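Local coordinates for 4-hydroxybutyrate CoA-transferase (Porphyromonas gingivalis, PDB 3D3U), which probably transfers coenzyme A between acyl-CoA thioesters and carboxylic acids such as acetate or 4-hydroxybutyrate, at residues Met44-His58 and Pro66-Leu80. Sequence-based numbering, arbitrary orientation.
Sequences MYRQREKLENITVFH and PHLAPEMRSHVHPTL
In His75, chi1 (-51°) places the imidazole beside the backbone N and chi2 then turns the ND1 edge to Leu51 O, while Tyr45, with CG opposite its backbone N (chi1 -169°), sets its ring across Pro66, with Glu71 passing obliquely. The histidine bond is nearly straight: His75 ND1 donates to Leu51 O over 2.8 Å with 166° at the hydrogen, the acceptor lying in the ring plane. This bond ties the turn before strand 76-79 to the loop that follows helix 38-46. Arg48 O lies over one face of the same imidazole, its angle to ND1 too poor for a bond. Around Tyr45, CB meets Pro66 CB, Ala69 CB comes to the ring edge, and Met72 SD stands obliquely 5.3 Å from the ring centroid, a Met-aromatic contact. The guanidinium of Arg48 has Glu49 OE2 over one face and Glu71 CG over the other.

From His75 onward the backbones pair as parallel strands: Ile54 N donates to His75 O (3.1 Å), His77 N to Ile54 O (3.0 Å), Val56 N to His77 O (2.8 Å) and Thr79 N to Val56 O (2.8 Å). Ile54, Val56 and Val76 share one face, where Met44 CE reaches Val76 CG1 at 3.8 Å.

Strand 76-79 is one of two edge strands of a six-stranded parallel sheet within this chain, in the N-terminal domain of the acetyl-CoA hydrolase/transferase family. Strand 54-57 separates it from strand 27-30, with helix 38-46 as their beta-alpha-beta crossover; Met44 and Leu51 pack on Val18 of helix 14-21, and Phe57 reaches helix 106-110.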
ATOM      1  N   MET A  44     -25.480   4.644   4.070  1.00 14.50           N
ATOM      2  CA  MET A  44     -25.842   3.456   4.834  1.00 15.39           C
ATOM      3  C   MET A  44     -26.211   3.843   6.254  1.00 12.22           C
ATOM      4  O   MET A  44     -27.110   3.271   6.835  1.00 10.78           O
ATOM      5  CB  MET A  44     -24.664   2.446   4.842  1.00 16.06           C
ATOM      6  CG  MET A  44     -24.454   1.652   3.498  1.00 18.15           C
ATOM      7  SD  MET A  44     -22.971   0.651   3.644  1.00 20.97           S
ATOM      8  CE  MET A  44     -23.508  -0.838   4.376  1.00 18.66           C
ATOM      9  N   TYR A  45     -25.496   4.804   6.824  1.00 10.67           N
ATOM     10  CA  TYR A  45     -25.947   5.387   8.088  1.00 10.06           C
ATOM     11  C   TYR A  45     -27.413   5.904   8.056  1.00  9.87           C
ATOM     12  O   TYR A  45     -28.289   5.406   8.786  1.00  8.45           O
ATOM     13  CB  TYR A  45     -25.079   6.547   8.531  1.00  9.54           C
ATOM     14  CG  TYR A  45     -25.384   6.937   9.917  1.00 10.38           C
ATOM     15  CD1 TYR A  45     -24.782   6.264  10.990  1.00 12.83           C
ATOM     16  CD2 TYR A  45     -26.303   7.936  10.203  1.00 13.04           C
ATOM     17  CE1 TYR A  45     -25.034   6.600  12.317  1.00  9.77           C
ATOM     18  CE2 TYR A  45     -26.598   8.258  11.527  1.00 12.73           C
ATOM     19  CZ  TYR A  45     -25.957   7.579  12.602  1.00 10.42           C
ATOM     20  OH  TYR A  45     -26.221   7.882  13.954  1.00  9.11           O
ATOM     21  N   ARG A  46     -27.677   6.913   7.235  1.00  9.05           N
ATOM     22  CA  ARG A  46     -29.050   7.379   7.139  1.00  9.66           C
ATOM     23  C   ARG A  46     -30.069   6.276   6.895  1.00 10.23           C
ATOM     24  O   ARG A  46     -31.135   6.351   7.450  1.00 12.26           O
ATOM     25  CB  ARG A  46     -29.180   8.364   6.018  1.00  9.96           C
ATOM     26  CG  ARG A  46     -28.297   9.527   6.143  1.00 13.07           C
ATOM     27  CD  ARG A  46     -28.716  10.598   5.217  1.00 15.66           C
ATOM     28  NE  ARG A  46     -28.343  10.152   3.928  1.00 13.78           N
ATOM     29  CZ  ARG A  46     -27.156  10.382   3.412  1.00 16.09           C
ATOM     30  NH1 ARG A  46     -26.231  11.110   4.115  1.00 13.23           N
ATOM     31  NH2 ARG A  46     -26.904   9.849   2.177  1.00 17.30           N
ATOM     32  N   GLN A  47     -29.776   5.282   6.050  1.00 10.28           N
ATOM     33  CA  GLN A  47     -30.741   4.271   5.683  1.00 10.77           C
ATOM     34  C   GLN A  47     -30.684   3.084   6.596  1.00 12.81           C
ATOM     35  O   GLN A  47     -31.252   2.072   6.232  1.00 13.62           O
ATOM     36  CB  GLN A  47     -30.596   3.807   4.225  1.00  9.13           C
ATOM     37  CG  GLN A  47     -30.787   4.946   3.179  1.00  8.69           C
ATOM     38  CD  GLN A  47     -32.162   5.625   3.223  1.00 12.55           C
ATOM     39  OE1 GLN A  47     -33.188   4.917   3.164  1.00 12.81           O
ATOM     40  NE2 GLN A  47     -32.205   6.992   3.372  1.00 10.02           N
ATOM     41  N   ARG A  48     -30.030   3.173   7.771  1.00 14.75           N
ATOM     42  CA  ARG A  48     -29.822   1.963   8.645  1.00 16.22           C
ATOM     43  C   ARG A  48     -31.033   1.110   9.032  1.00 18.74           C
ATOM     44  O   ARG A  48     -30.960  -0.120   9.216  1.00 19.44           O
ATOM     45  CB  ARG A  48     -29.107   2.310   9.898  1.00 15.11           C
ATOM     46  CG  ARG A  48     -29.823   3.173  10.783  1.00 12.28           C
ATOM     47  CD  ARG A  48     -28.803   3.839  11.718  1.00 14.04           C
ATOM     48  NE  ARG A  48     -29.336   4.529  12.910  1.00 12.26           N
ATOM     49  CZ  ARG A  48     -29.360   5.838  13.073  1.00  7.88           C
ATOM     50  NH1 ARG A  48     -29.795   6.377  14.200  1.00 10.20           N
ATOM     51  NH2 ARG A  48     -28.906   6.608  12.123  1.00  8.03           N
ATOM     52  N   GLU A  49     -32.170   1.780   9.082  1.00 22.00           N
ATOM     53  CA  GLU A  49     -33.353   1.270   9.737  1.00 23.10           C
ATOM     54  C   GLU A  49     -33.913   0.325   8.704  1.00 21.97           C
ATOM     55  O   GLU A  49     -34.703  -0.531   9.045  1.00 21.76           O
ATOM     56  CB  GLU A  49     -34.250   2.486  10.067  1.00 24.94           C
ATOM     57  CG  GLU A  49     -33.418   3.855  10.234  1.00 32.27           C
ATOM     58  CD  GLU A  49     -33.458   4.494  11.702  1.00 39.48           C
ATOM     59  OE1 GLU A  49     -34.419   4.110  12.482  1.00 42.88           O
ATOM     60  OE2 GLU A  49     -32.596   5.388  12.092  1.00 33.87           O
ATOM     61  N   LYS A  50     -33.460   0.438   7.453  1.00 20.75           N
ATOM     62  CA  LYS A  50     -33.854  -0.523   6.448  1.00 21.27           C
ATOM     63  C   LYS A  50     -32.857  -1.634   6.162  1.00 22.29           C
ATOM     64  O   LYS A  50     -33.277  -2.657   5.615  1.00 22.17           O
ATOM     65  CB  LYS A  50     -34.079   0.098   5.104  1.00 20.60           C
ATOM     66  CG  LYS A  50     -34.824   1.282   5.144  1.00 23.73           C
ATOM     67  CD  LYS A  50     -35.056   1.802   3.705  1.00 32.88           C
ATOM     68  CE  LYS A  50     -35.833   3.138   3.686  1.00 34.86           C
ATOM     69  NZ  LYS A  50     -36.894   3.100   4.753  1.00 40.84           N
ATOM     70  N   LEU A  51     -31.557  -1.455   6.416  1.00 22.84           N
ATOM     71  CA  LEU A  51     -30.676  -2.569   6.107  1.00 24.35           C
ATOM     72  C   LEU A  51     -30.742  -3.750   7.145  1.00 25.58           C
ATOM     73  O   LEU A  51     -30.835  -3.537   8.393  1.00 24.86           O
ATOM     74  CB  LEU A  51     -29.238  -2.112   5.930  1.00 25.21           C
ATOM     75  CG  LEU A  51     -28.758  -0.944   5.083  1.00 24.94           C
ATOM     76  CD1 LEU A  51     -29.438  -0.960   3.759  1.00 24.38           C
ATOM     77  CD2 LEU A  51     -29.131   0.223   5.867  1.00 24.87           C
ATOM     78  N   GLU A  52     -30.679  -4.973   6.615  1.00 26.21           N
ATOM     79  CA  GLU A  52     -30.724  -6.173   7.436  1.00 28.11           C
ATOM     80  C   GLU A  52     -29.356  -6.824   7.577  1.00 27.85           C
ATOM     81  O   GLU A  52     -28.602  -6.320   8.358  1.00 29.19           O
ATOM     82  CB  GLU A  52     -31.722  -7.161   6.909  1.00 29.97           C
ATOM     83  CG  GLU A  52     -33.152  -6.834   7.243  1.00 34.15           C
ATOM     84  CD  GLU A  52     -33.509  -7.432   8.572  1.00 40.84           C
ATOM     85  OE1 GLU A  52     -33.676  -8.689   8.613  1.00 41.08           O
ATOM     86  OE2 GLU A  52     -33.602  -6.645   9.576  1.00 45.33           O
ATOM     87  N   ASN A  53     -28.981  -7.902   6.902  1.00 26.32           N
ATOM     88  CA  ASN A  53     -27.739  -8.542   7.420  1.00 26.13           C
ATOM     89  C   ASN A  53     -26.531  -8.231   6.578  1.00 24.38           C
ATOM     90  O   ASN A  53     -26.004  -9.112   5.887  1.00 24.90           O
ATOM     91  CB  ASN A  53     -27.821 -10.064   7.618  1.00 27.32           C
ATOM     92  CG  ASN A  53     -28.877 -10.450   8.609  1.00 33.09           C
ATOM     93  OD1 ASN A  53     -28.867  -9.912   9.711  1.00 44.00           O
ATOM     94  ND2 ASN A  53     -29.843 -11.342   8.219  1.00 35.87           N
ATOM     95  N   ILE A  54     -26.081  -6.993   6.608  1.00 20.73           N
ATOM     96  CA  ILE A  54     -25.149  -6.651   5.619  1.00 18.62           C
ATOM     97  C   ILE A  54     -23.751  -6.835   6.192  1.00 18.10           C
ATOM     98  O   ILE A  54     -23.461  -6.336   7.266  1.00 18.14           O
ATOM     99  CB  ILE A  54     -25.412  -5.232   5.178  1.00 18.97           C
ATOM    100  CG1 ILE A  54     -26.920  -4.961   5.151  1.00 18.42           C
ATOM    101  CG2 ILE A  54     -24.699  -4.965   3.907  1.00 13.40           C
ATOM    102  CD1 ILE A  54     -27.552  -5.537   3.963  1.00 24.43           C
ATOM    103  N   THR A  55     -22.888  -7.542   5.484  1.00 16.66           N
ATOM    104  CA  THR A  55     -21.512  -7.680   5.897  1.00 17.48           C
ATOM    105  C   THR A  55     -20.669  -6.773   5.063  1.00 17.26           C
ATOM    106  O   THR A  55     -20.790  -6.824   3.836  1.00 17.34           O
ATOM    107  CB  THR A  55     -21.029  -9.080   5.554  1.00 18.10           C
ATOM    108  OG1 THR A  55     -21.822  -9.990   6.260  1.00 19.09           O
ATOM    109  CG2 THR A  55     -19.699  -9.355   6.161  1.00 18.79           C
ATOM    110  N   VAL A  56     -19.772  -5.981   5.663  1.00 16.58           N
ATOM    111  CA  VAL A  56     -18.818  -5.298   4.770  1.00 17.07           C
ATOM    112  C   VAL A  56     -17.380  -5.706   4.929  1.00 16.61           C
ATOM    113  O   VAL A  56     -16.913  -5.952   6.038  1.00 14.95           O
ATOM    114  CB  VAL A  56     -19.069  -3.760   4.557  1.00 16.13           C
ATOM    115  CG1 VAL A  56     -19.501  -3.171   5.801  1.00 18.18           C
ATOM    116  CG2 VAL A  56     -17.812  -3.065   4.075  1.00 15.60           C
ATOM    117  N   PHE A  57     -16.704  -5.875   3.801  1.00 17.83           N
ATOM    118  CA  PHE A  57     -15.277  -6.104   3.882  1.00 20.29           C
ATOM    119  C   PHE A  57     -14.489  -4.920   3.349  1.00 20.07           C
ATOM    120  O   PHE A  57     -14.860  -4.272   2.336  1.00 21.59           O
ATOM    121  CB  PHE A  57     -14.787  -7.458   3.273  1.00 20.84           C
ATOM    122  CG  PHE A  57     -13.286  -7.516   3.155  1.00 22.77           C
ATOM    123  CD1 PHE A  57     -12.647  -7.109   1.973  1.00 24.36           C
ATOM    124  CD2 PHE A  57     -12.503  -7.826   4.287  1.00 27.03           C
ATOM    125  CE1 PHE A  57     -11.209  -7.074   1.871  1.00 26.23           C
ATOM    126  CE2 PHE A  57     -11.083  -7.777   4.210  1.00 28.83           C
ATOM    127  CZ  PHE A  57     -10.426  -7.389   2.970  1.00 23.10           C
ATOM    128  N   HIS A  58     -13.436  -4.620   4.068  1.00 20.79           N
ATOM    129  CA  HIS A  58     -12.431  -3.611   3.630  1.00 23.07           C
ATOM    130  C   HIS A  58     -11.166  -3.591   4.536  1.00 23.95           C
ATOM    131  O   HIS A  58     -10.985  -4.487   5.398  1.00 24.70           O
ATOM    132  CB  HIS A  58     -13.042  -2.194   3.428  1.00 22.43           C
ATOM    133  CG  HIS A  58     -13.377  -1.493   4.703  1.00 20.20           C
ATOM    134  ND1 HIS A  58     -14.678  -1.277   5.118  1.00 22.17           N
ATOM    135  CD2 HIS A  58     -12.584  -0.976   5.671  1.00 16.24           C
ATOM    136  CE1 HIS A  58     -14.674  -0.625   6.281  1.00 19.90           C
ATOM    137  NE2 HIS A  58     -13.415  -0.434   6.638  1.00 18.72           N
ATOM    138  N   PRO A  66     -19.568   6.102   9.570  1.00 32.05           N
ATOM    139  CA  PRO A  66     -20.721   5.230   9.879  1.00 33.03           C
ATOM    140  C   PRO A  66     -20.642   3.704   9.510  1.00 34.34           C
ATOM    141  O   PRO A  66     -21.134   3.314   8.476  1.00 33.74           O
ATOM    142  CB  PRO A  66     -21.769   5.890   9.021  1.00 33.84           C
ATOM    143  CG  PRO A  66     -20.812   6.940   7.987  1.00 32.17           C
ATOM    144  CD  PRO A  66     -19.948   7.387   8.962  1.00 30.81           C
ATOM    145  N   HIS A  67     -19.996   2.826  10.263  1.00 36.42           N
ATOM    146  CA  HIS A  67     -20.332   1.380  10.059  1.00 37.64           C
ATOM    147  C   HIS A  67     -20.065   0.710  11.336  1.00 38.84           C
ATOM    148  O   HIS A  67     -20.684  -0.416  11.629  1.00 39.60           O
ATOM    149  CB  HIS A  67     -19.333   0.551   9.269  1.00 38.67           C
ATOM    150  CG  HIS A  67     -18.866   1.152   8.000  1.00 37.94           C
ATOM    151  ND1 HIS A  67     -19.730   1.694   7.073  1.00 35.73           N
ATOM    152  CD2 HIS A  67     -17.618   1.216   7.477  1.00 31.96           C
ATOM    153  CE1 HIS A  67     -19.014   2.130   6.055  1.00 38.35           C
ATOM    154  NE2 HIS A  67     -17.732   1.876   6.292  1.00 37.11           N
ATOM    155  N   LEU A  68     -18.994   1.260  11.987  1.00 37.72           N
ATOM    156  CA  LEU A  68     -18.622   0.813  13.354  1.00 36.10           C
ATOM    157  C   LEU A  68     -19.320   1.764  14.278  1.00 33.90           C
ATOM    158  O   LEU A  68     -19.061   1.716  15.489  1.00 35.37           O
ATOM    159  CB  LEU A  68     -17.087   0.648  13.656  1.00 36.82           C
ATOM    160  CG  LEU A  68     -16.463  -0.404  14.693  1.00 38.55           C
ATOM    161  CD1 LEU A  68     -17.381  -1.614  15.275  1.00 37.96           C
ATOM    162  CD2 LEU A  68     -15.041  -0.966  14.268  1.00 36.10           C
ATOM    163  N   ALA A  69     -20.226   2.590  13.738  1.00 29.05           N
ATOM    164  CA  ALA A  69     -21.039   3.364  14.625  1.00 25.67           C
ATOM    165  C   ALA A  69     -21.773   2.233  15.262  1.00 22.99           C
ATOM    166  O   ALA A  69     -22.204   1.347  14.557  1.00 22.81           O
ATOM    167  CB  ALA A  69     -21.973   4.216  13.858  1.00 26.27           C
ATOM    168  N   PRO A  70     -21.794   2.180  16.586  1.00 20.49           N
ATOM    169  CA  PRO A  70     -22.539   1.168  17.321  1.00 18.83           C
ATOM    170  C   PRO A  70     -23.965   0.940  16.844  1.00 17.75           C
ATOM    171  O   PRO A  70     -24.440  -0.199  16.913  1.00 18.08           O
ATOM    172  CB  PRO A  70     -22.544   1.695  18.774  1.00 18.88           C
ATOM    173  CG  PRO A  70     -21.474   2.610  18.900  1.00 17.25           C
ATOM    174  CD  PRO A  70     -21.017   3.034  17.493  1.00 20.05           C
ATOM    175  N   GLU A  71     -24.656   1.981  16.359  1.00 16.84           N
ATOM    176  CA  GLU A  71     -26.089   1.859  15.932  1.00 14.77           C
ATOM    177  C   GLU A  71     -26.244   1.064  14.646  1.00 15.46           C
ATOM    178  O   GLU A  71     -27.323   0.589  14.300  1.00 16.72           O
ATOM    179  CB  GLU A  71     -26.807   3.198  15.951  1.00 12.78           C
ATOM    180  CG  GLU A  71     -26.053   4.393  15.442  1.00 14.57           C
ATOM    181  CD  GLU A  71     -24.997   5.039  16.370  1.00 20.09           C
ATOM    182  OE1 GLU A  71     -25.283   6.031  16.966  1.00 26.94           O
ATOM    183  OE2 GLU A  71     -23.819   4.688  16.464  1.00 21.86           O
ATOM    184  N   MET A  72     -25.136   0.853  13.941  1.00 15.91           N
ATOM    185  CA  MET A  72     -25.102  -0.119  12.846  1.00 16.11           C
ATOM    186  C   MET A  72     -25.300  -1.546  13.293  1.00 16.82           C
ATOM    187  O   MET A  72     -25.593  -2.404  12.458  1.00 16.32           O
ATOM    188  CB  MET A  72     -23.793  -0.060  12.146  1.00 15.79           C
ATOM    189  CG  MET A  72     -23.546   1.316  11.589  1.00 16.25           C
ATOM    190  SD  MET A  72     -25.015   2.001  10.875  1.00 17.49           S
ATOM    191  CE  MET A  72     -25.228   1.325   9.225  1.00  5.62           C
ATOM    192  N   ARG A  73     -25.125  -1.795  14.596  1.00 17.47           N
ATOM    193  CA  ARG A  73     -25.324  -3.140  15.147  1.00 18.49           C
ATOM    194  C   ARG A  73     -26.641  -3.753  14.676  1.00 18.37           C
ATOM    195  O   ARG A  73     -27.713  -3.210  14.892  1.00 19.34           O
ATOM    196  CB  ARG A  73     -25.193  -3.201  16.683  1.00 18.25           C
ATOM    197  CG  ARG A  73     -25.634  -4.520  17.247  1.00 19.07           C
ATOM    198  CD  ARG A  73     -25.319  -4.683  18.701  1.00 22.48           C
ATOM    199  NE  ARG A  73     -24.100  -5.469  18.907  1.00 23.61           N
ATOM    200  CZ  ARG A  73     -22.918  -4.933  19.127  1.00 23.62           C
ATOM    201  NH1 ARG A  73     -22.815  -3.608  19.140  1.00 25.50           N
ATOM    202  NH2 ARG A  73     -21.839  -5.696  19.307  1.00 21.07           N
ATOM    203  N   SER A  74     -26.504  -4.915  14.053  1.00 17.82           N
ATOM    204  CA  SER A  74     -27.568  -5.690  13.433  1.00 16.37           C
ATOM    205  C   SER A  74     -27.893  -5.128  12.093  1.00 18.12           C
ATOM    206  O   SER A  74     -28.682  -5.745  11.385  1.00 20.81           O
ATOM    207  CB  SER A  74     -28.836  -5.741  14.213  1.00 14.43           C
ATOM    208  OG  SER A  74     -29.733  -4.828  13.716  1.00 10.73           O
ATOM    209  N   HIS A  75     -27.322  -3.986  11.695  1.00 17.54           N
ATOM    210  CA  HIS A  75     -27.535  -3.574  10.300  1.00 16.10           C
ATOM    211  C   HIS A  75     -26.415  -3.895   9.398  1.00 15.04           C
ATOM    212  O   HIS A  75     -26.622  -4.487   8.384  1.00 14.88           O
ATOM    213  CB  HIS A  75     -27.974  -2.113  10.207  1.00 16.21           C
ATOM    214  CG  HIS A  75     -29.135  -1.794  11.110  1.00 13.53           C
ATOM    215  ND1 HIS A  75     -30.425  -2.179  10.816  1.00  9.81           N
ATOM    216  CD2 HIS A  75     -29.181  -1.157  12.306  1.00  8.80           C
ATOM    217  CE1 HIS A  75     -31.214  -1.767  11.790  1.00 13.78           C
ATOM    218  NE2 HIS A  75     -30.487  -1.129  12.693  1.00  9.55           N
ATOM    219  N   VAL A  76     -25.213  -3.496   9.764  1.00 15.89           N
ATOM    220  CA  VAL A  76     -24.041  -3.928   9.007  1.00 16.03           C
ATOM    221  C   VAL A  76     -22.832  -4.082   9.862  1.00 17.34           C
ATOM    222  O   VAL A  76     -22.463  -3.160  10.590  1.00 18.48           O
ATOM    223  CB  VAL A  76     -23.688  -3.035   7.828  1.00 14.83           C
ATOM    224  CG1 VAL A  76     -24.252  -1.710   7.978  1.00 10.14           C
ATOM    225  CG2 VAL A  76     -22.180  -2.971   7.688  1.00 13.99           C
ATOM    226  N   HIS A  77     -22.220  -5.253   9.742  1.00 18.66           N
ATOM    227  CA  HIS A  77     -21.007  -5.575  10.465  1.00 20.88           C
ATOM    228  C   HIS A  77     -19.835  -5.671   9.556  1.00 22.14           C
ATOM    229  O   HIS A  77     -20.017  -6.119   8.421  1.00 23.59           O
ATOM    230  CB  HIS A  77     -21.154  -6.904  11.156  1.00 20.82           C
ATOM    231  CG  HIS A  77     -22.234  -6.904  12.188  1.00 24.04           C
ATOM    232  ND1 HIS A  77     -22.813  -5.731  12.658  1.00 25.21           N
ATOM    233  CD2 HIS A  77     -22.843  -7.923  12.839  1.00 20.39           C
ATOM    234  CE1 HIS A  77     -23.743  -6.035  13.539  1.00 23.22           C
ATOM    235  NE2 HIS A  77     -23.759  -7.352  13.685  1.00 23.36           N
ATOM    236  N   PRO A  78     -18.632  -5.296  10.030  1.00 23.06           N
ATOM    237  CA  PRO A  78     -17.384  -5.533   9.247  1.00 23.97           C
ATOM    238  C   PRO A  78     -16.844  -6.980   9.371  1.00 24.35           C
ATOM    239  O   PRO A  78     -17.008  -7.608  10.427  1.00 23.72           O
ATOM    240  CB  PRO A  78     -16.415  -4.557   9.881  1.00 23.70           C
ATOM    241  CG  PRO A  78     -16.885  -4.541  11.377  1.00 22.21           C
ATOM    242  CD  PRO A  78     -18.350  -4.666  11.338  1.00 22.27           C
ATOM    243  N   THR A  79     -16.227  -7.492   8.309  1.00 25.96           N
ATOM    244  CA  THR A  79     -15.527  -8.774   8.411  1.00 28.67           C
ATOM    245  C   THR A  79     -14.146  -8.536   7.954  1.00 30.83           C
ATOM    246  O   THR A  79     -13.844  -7.539   7.217  1.00 31.90           O
ATOM    247  CB  THR A  79     -16.075  -9.917   7.533  1.00 28.44           C
ATOM    248  OG1 THR A  79     -16.898  -9.367   6.512  1.00 28.13           O
ATOM    249  CG2 THR A  79     -16.983 -10.962   8.291  1.00 28.02           C
ATOM    250  N   LEU A  80     -13.313  -9.464   8.439  1.00 32.55           N
ATOM    251  CA  LEU A  80     -11.968  -9.740   7.893  1.00 33.52           C
ATOM    252  C   LEU A  80     -11.727 -11.279   7.914  1.00 33.06           C
ATOM    253  O   LEU A  80     -12.637 -12.056   8.272  1.00 31.87           O
ATOM    254  CB  LEU A  80     -10.888  -8.936   8.616  1.00 31.95           C
ATOM    255  CG  LEU A  80     -10.599  -9.365  10.068  1.00 34.36           C
ATOM    256  CD1 LEU A  80     -11.884  -9.426  11.023  1.00 32.23           C
ATOM    257  CD2 LEU A  80      -9.604 -10.626  10.232  1.00 32.55           C
TER